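Long-range contact in short chain dehydrogenase (PDB 3G1T), which probably catalyses an NAD(P)-dependent oxidation or reduction, as is usual in the short-chain dehydrogenase family: residues 141-155 with 185-197. Sequence-based numbering, arbitrary orientation.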
loop_
_atom_site.group_PDB
_atom_site.type_symbol
_atom_site.label_atom_id
_atom_site.label_comp_id
_atom_site.label_asym_id
_atom_site.label_seq_id
_atom_site.Cartn_x
_atom_site.Cartn_y
_atom_site.Cartn_z
ATOM N N LEU A 141 -19.280 11.706 -8.897
ATOM C CA LEU A 141 -18.745 11.008 -10.043
ATOM C C LEU A 141 -19.764 10.125 -10.705
ATOM O O LEU A 141 -19.768 9.990 -11.946
ATOM C CB LEU A 141 -17.503 10.202 -9.674
ATOM C CG LEU A 141 -16.178 10.934 -9.618
ATOM C CD1 LEU A 141 -15.076 10.182 -8.793
ATOM C CD2 LEU A 141 -15.697 11.218 -11.086
ATOM N N LEU A 142 -20.643 9.524 -9.872
ATOM C CA LEU A 142 -21.710 8.672 -10.425
ATOM C C LEU A 142 -22.826 9.413 -11.170
ATOM O O LEU A 142 -23.620 8.814 -11.912
ATOM C CB LEU A 142 -22.264 7.769 -9.352
ATOM C CG LEU A 142 -21.351 6.599 -8.950
ATOM C CD1 LEU A 142 -21.945 6.135 -7.586
ATOM C CD2 LEU A 142 -21.247 5.493 -9.971
ATOM N N LYS A 143 -22.912 10.724 -10.960
ATOM C CA LYS A 143 -23.824 11.568 -11.739
ATOM C C LYS A 143 -23.348 11.804 -13.190
ATOM O O LYS A 143 -24.148 12.289 -14.039
ATOM C CB LYS A 143 -24.048 12.918 -11.028
ATOM C CG LYS A 143 -24.691 12.930 -9.612
ATOM C CD LYS A 143 -26.054 12.228 -9.547
ATOM C CE LYS A 143 -27.209 13.186 -9.508
ATOM N NZ LYS A 143 -28.516 12.388 -9.422
ATOM N N SER A 144 -22.061 11.531 -13.495
ATOM C CA SER A 144 -21.559 11.646 -14.880
ATOM C C SER A 144 -22.153 10.568 -15.839
ATOM O O SER A 144 -22.410 9.422 -15.409
ATOM C CB SER A 144 -20.016 11.539 -14.940
ATOM O OG SER A 144 -19.493 11.652 -16.275
ATOM N N ASP A 145 -22.294 10.884 -17.138
ATOM C CA ASP A 145 -22.707 9.842 -18.132
ATOM C C ASP A 145 -21.538 8.861 -18.390
ATOM O O ASP A 145 -21.690 7.769 -18.909
ATOM C CB ASP A 145 -23.102 10.506 -19.496
ATOM C CG ASP A 145 -21.894 11.136 -20.237
ATOM O OD1 ASP A 145 -21.149 11.953 -19.588
ATOM O OD2 ASP A 145 -21.601 10.789 -21.445
ATOM N N ALA A 146 -20.326 9.273 -18.037
ATOM C CA ALA A 146 -19.165 8.419 -18.204
ATOM C C ALA A 146 -18.001 8.985 -17.342
ATOM O O ALA A 146 -17.038 9.572 -17.849
ATOM C CB ALA A 146 -18.793 8.335 -19.689
ATOM N N GLY A 147 -18.093 8.770 -16.045
ATOM C CA GLY A 147 -17.138 9.401 -15.078
ATOM C C GLY A 147 -15.779 8.716 -15.196
ATOM O O GLY A 147 -15.664 7.529 -15.554
ATOM N N SER A 148 -14.709 9.471 -14.909
ATOM C CA SER A 148 -13.318 8.863 -15.043
ATOM C C SER A 148 -12.480 9.331 -13.815
ATOM O O SER A 148 -12.357 10.531 -13.565
ATOM C CB SER A 148 -12.638 9.319 -16.337
ATOM O OG SER A 148 -11.304 8.776 -16.431
ATOM N N LEU A 149 -12.010 8.372 -13.040
ATOM C CA LEU A 149 -11.231 8.626 -11.783
ATOM C C LEU A 149 -9.808 8.063 -12.102
ATOM O O LEU A 149 -9.634 6.913 -12.587
ATOM C CB LEU A 149 -11.887 7.820 -10.649
ATOM C CG LEU A 149 -11.117 7.702 -9.305
ATOM C CD1 LEU A 149 -10.989 9.103 -8.718
ATOM C CD2 LEU A 149 -11.933 6.864 -8.376
ATOM N N VAL A 150 -8.811 8.919 -11.921
ATOM C CA VAL A 150 -7.477 8.572 -12.330
ATOM C C VAL A 150 -6.581 8.768 -11.118
ATOM O O VAL A 150 -6.641 9.836 -10.475
ATOM C CB VAL A 150 -6.984 9.485 -13.511
ATOM C CG1 VAL A 150 -5.456 9.157 -13.791
ATOM C CG2 VAL A 150 -7.897 9.161 -14.784
ATOM N N PHE A 151 -5.755 7.761 -10.827
ATOM C CA PHE A 151 -4.706 7.881 -9.785
ATOM C C PHE A 151 -3.340 7.993 -10.426
ATOM O O PHE A 151 -3.123 7.565 -11.541
ATOM C CB PHE A 151 -4.721 6.671 -8.836
ATOM C CG PHE A 151 -6.004 6.533 -8.028
ATOM C CD1 PHE A 151 -6.185 7.211 -6.819
ATOM C CD2 PHE A 151 -7.064 5.728 -8.542
ATOM C CE1 PHE A 151 -7.384 7.073 -6.013
ATOM C CE2 PHE A 151 -8.265 5.602 -7.762
ATOM C CZ PHE A 151 -8.450 6.234 -6.560
ATOM N N THR A 152 -2.391 8.590 -9.669
ATOM C CA THR A 152 -0.976 8.666 -10.125
ATOM C C THR A 152 -0.174 7.524 -9.518
ATOM O O THR A 152 -0.155 7.324 -8.306
ATOM C CB THR A 152 -0.398 10.040 -9.722
ATOM O OG1 THR A 152 -1.178 11.068 -10.315
ATOM C CG2 THR A 152 1.084 10.098 -10.260
ATOM N N SER A 153 0.415 6.740 -10.399
ATOM C CA SER A 153 1.325 5.639 -10.007
ATOM C C SER A 153 2.786 5.960 -10.399
ATOM O O SER A 153 3.184 7.155 -10.589
ATOM C CB SER A 153 0.871 4.301 -10.632
ATOM O OG SER A 153 1.548 3.225 -9.947
ATOM N N SER A 154 3.592 4.916 -10.391
ATOM C CA SER A 154 5.067 5.049 -10.668
ATOM C C SER A 154 5.574 3.695 -11.132
ATOM O O SER A 154 4.886 2.682 -10.894
ATOM C CB SER A 154 5.846 5.559 -9.419
ATOM O OG SER A 154 7.205 5.378 -9.735
ATOM N N SER A 155 6.705 3.630 -11.855
ATOM C CA SER A 155 7.248 2.299 -12.156
ATOM C C SER A 155 7.522 1.528 -10.855
ATOM O O SER A 155 7.374 0.339 -10.824
ATOM C CB SER A 155 8.472 2.399 -13.060
ATOM O OG SER A 155 9.516 3.014 -12.279
ATOM N N TYR A 185 -16.989 -0.792 -9.751
ATOM C CA TYR A 185 -17.734 0.081 -10.696
ATOM C C TYR A 185 -17.776 -0.523 -12.092
ATOM O O TYR A 185 -18.265 0.100 -12.998
ATOM C CB TYR A 185 -17.260 1.546 -10.675
ATOM C CG TYR A 185 -17.631 2.154 -9.316
ATOM C CD1 TYR A 185 -18.944 2.585 -9.093
ATOM C CD2 TYR A 185 -16.664 2.285 -8.238
ATOM C CE1 TYR A 185 -19.306 3.111 -7.821
ATOM C CE2 TYR A 185 -16.999 2.830 -7.008
ATOM C CZ TYR A 185 -18.308 3.212 -6.791
ATOM O OH TYR A 185 -18.602 3.658 -5.525
ATOM N N GLN A 186 -17.241 -1.723 -12.251
ATOM C CA GLN A 186 -16.917 -2.224 -13.584
ATOM C C GLN A 186 -18.119 -2.211 -14.551
ATOM O O GLN A 186 -17.942 -1.866 -15.689
ATOM C CB GLN A 186 -16.341 -3.621 -13.462
ATOM C CG GLN A 186 -15.085 -3.847 -14.258
ATOM C CD GLN A 186 -15.356 -4.312 -15.661
ATOM O OE1 GLN A 186 -14.439 -4.358 -16.508
ATOM N NE2 GLN A 186 -16.614 -4.702 -15.937
ATOM N N ASN A 187 -19.338 -2.581 -14.112
ATOM C CA ASN A 187 -20.449 -2.567 -15.049
ATOM C C ASN A 187 -21.316 -1.285 -14.944
ATOM O O ASN A 187 -22.443 -1.211 -15.514
ATOM C CB ASN A 187 -21.237 -3.909 -14.914
ATOM C CG ASN A 187 -22.100 -4.006 -13.590
ATOM O OD1 ASN A 187 -22.115 -3.097 -12.779
ATOM N ND2 ASN A 187 -22.884 -5.123 -13.426
ATOM N N ARG A 188 -20.764 -0.245 -14.285
ATOM C CA ARG A 188 -21.449 1.014 -14.104
ATOM C C ARG A 188 -20.702 2.127 -14.883
ATOM O O ARG A 188 -19.823 1.840 -15.711
ATOM C CB ARG A 188 -21.564 1.386 -12.597
ATOM C CG ARG A 188 -22.705 0.589 -11.837
ATOM C CD ARG A 188 -22.889 1.067 -10.404
ATOM N NE ARG A 188 -21.919 0.436 -9.496
ATOM C CZ ARG A 188 -21.888 0.693 -8.193
ATOM N NH1 ARG A 188 -22.773 1.547 -7.685
ATOM N NH2 ARG A 188 -20.970 0.126 -7.388
ATOM N N SER A 189 -21.120 3.360 -14.643
ATOM C CA SER A 189 -20.781 4.476 -15.548
ATOM C C SER A 189 -19.402 5.075 -15.219
ATOM O O SER A 189 -18.879 5.880 -16.006
ATOM C CB SER A 189 -21.818 5.587 -15.415
ATOM O OG SER A 189 -21.853 6.109 -14.090
ATOM N N LEU A 190 -18.801 4.576 -14.142
ATOM C CA LEU A 190 -17.477 5.086 -13.643
ATOM C C LEU A 190 -16.360 4.147 -13.972
ATOM O O LEU A 190 -16.353 3.000 -13.514
ATOM C CB LEU A 190 -17.521 5.230 -12.109
ATOM C CG LEU A 190 -16.285 5.820 -11.381
ATOM C CD1 LEU A 190 -15.630 7.221 -11.933
ATOM C CD2 LEU A 190 -16.651 5.870 -9.829
ATOM N N ARG A 191 -15.342 4.651 -14.719
ATOM C CA ARG A 191 -14.139 3.904 -14.937
ATOM C C ARG A 191 -12.982 4.444 -14.089
ATOM O O ARG A 191 -12.992 5.650 -13.665
ATOM C CB ARG A 191 -13.759 3.906 -16.392
ATOM C CG ARG A 191 -13.430 5.293 -16.938
ATOM C CD ARG A 191 -13.317 5.227 -18.456
ATOM N NE ARG A 191 -12.964 6.533 -19.115
ATOM C CZ ARG A 191 -13.809 7.537 -19.320
ATOM N NH1 ARG A 191 -13.384 8.674 -19.943
ATOM N NH2 ARG A 191 -15.069 7.450 -18.926
ATOM N N VAL A 192 -12.067 3.538 -13.762
ATOM C CA VAL A 192 -11.018 3.929 -12.703
ATOM C C VAL A 192 -9.712 3.379 -13.167
ATOM O O VAL A 192 -9.618 2.176 -13.383
ATOM C CB VAL A 192 -11.346 3.273 -11.315
ATOM C CG1 VAL A 192 -10.418 3.802 -10.211
ATOM C CG2 VAL A 192 -12.850 3.455 -10.976
ATOM N N ASN A 193 -8.643 4.189 -13.200
ATOM C CA ASN A 193 -7.395 3.669 -13.800
ATOM C C ASN A 193 -6.228 4.416 -13.208
ATOM O O ASN A 193 -6.469 5.377 -12.502
ATOM C CB ASN A 193 -7.373 3.977 -15.288
ATOM C CG ASN A 193 -8.387 3.154 -16.048
ATOM O OD1 ASN A 193 -8.169 1.953 -16.267
ATOM N ND2 ASN A 193 -9.502 3.794 -16.469
ATOM N N CYS A 194 -5.029 3.889 -13.395
ATOM C CA CYS A 194 -3.819 4.684 -13.009
ATOM C C CYS A 194 -2.995 5.191 -14.177
ATOM O O CYS A 194 -2.975 4.548 -15.258
ATOM C CB CYS A 194 -2.887 3.786 -12.199
ATOM S SG CYS A 194 -3.424 3.557 -10.450
ATOM N N ILE A 195 -2.289 6.303 -13.946
ATOM C CA ILE A 195 -1.236 6.797 -14.891
ATOM C C ILE A 195 0.145 6.861 -14.198
ATOM O O ILE A 195 0.258 7.411 -13.073
ATOM C CB ILE A 195 -1.584 8.214 -15.439
ATOM C CG1 ILE A 195 -2.773 8.154 -16.379
ATOM C CG2 ILE A 195 -0.333 8.851 -16.241
ATOM C CD1 ILE A 195 -2.979 9.418 -17.235
ATOM N N ASN A 196 1.143 6.270 -14.862
ATOM C CA ASN A 196 2.577 6.413 -14.475
ATOM C C ASN A 196 3.205 7.460 -15.396
ATOM O O ASN A 196 3.459 7.148 -16.564
ATOM C CB ASN A 196 3.293 5.076 -14.620
ATOM C CG ASN A 196 4.828 5.225 -14.504
ATOM O OD1 ASN A 196 5.308 6.164 -13.876
ATOM N ND2 ASN A 196 5.589 4.341 -15.182
ATOM N N PRO A 197 3.492 8.681 -14.882
ATOM C CA PRO A 197 3.984 9.667 -15.846
ATOM C C PRO A 197 5.347 9.281 -16.422
ATOM O O PRO A 197 5.695 9.795 -17.476
ATOM C CB PRO A 197 4.085 10.980 -15.057
ATOM C CG PRO A 197 4.031 10.638 -13.663
ATOM C CD PRO A 197 3.414 9.231 -13.528
HETATM O O HOH W 1 -20.330 8.125 -13.928
HETATM O O HOH W 2 -24.264 6.276 -12.658
HETATM O O HOH W 3 -10.108 6.370 -15.360
HETATM O O HOH W 4 8.216 5.993 -13.038
#
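Leu149 and Phe151 of strand 147-152 meet Val192 and Cys194 of strand 190-196, neighbours in the parallel sheet of a Rossmann fold and a good example of how the two strands of a beta-alpha-beta unit, joined here through helix 165-185, pair side by side. Leu149 and Phe151 each give and take one backbone bond: Phe151 N donates to Asn193 O at 3.0 Å, and Ile195 N to Phe151 O at 2.8 Å. On the face covered by helices 116-142 and 165-185, Val192 CG1 presses in plane against the Phe151 ring edge, 3.7 Å from CE2, while Leu149 CD2 lies alongside that same methyl. Cys194 SG rests against Phe151 CB.

The opposite face carries Arg191. Its first torsion (63°) sets CG between backbone N and carbonyl carbon; the chain runs extended to NE, and a turn at its last torsion lays one guanidinium face over Ser148 CB. Arg191 NH2 reaches Ala146 O from above the carbonyl plane, a bent bond of 3.1 Å. Ser148 OG bonds to Leu230 O, tying this face to helix 224-231.

Further out, a water bridges the turn from the helix end into strand 147-152: it accepts from Gly147 N and donates to Ser144 O and, at 2.8 Å, to Leu141 O.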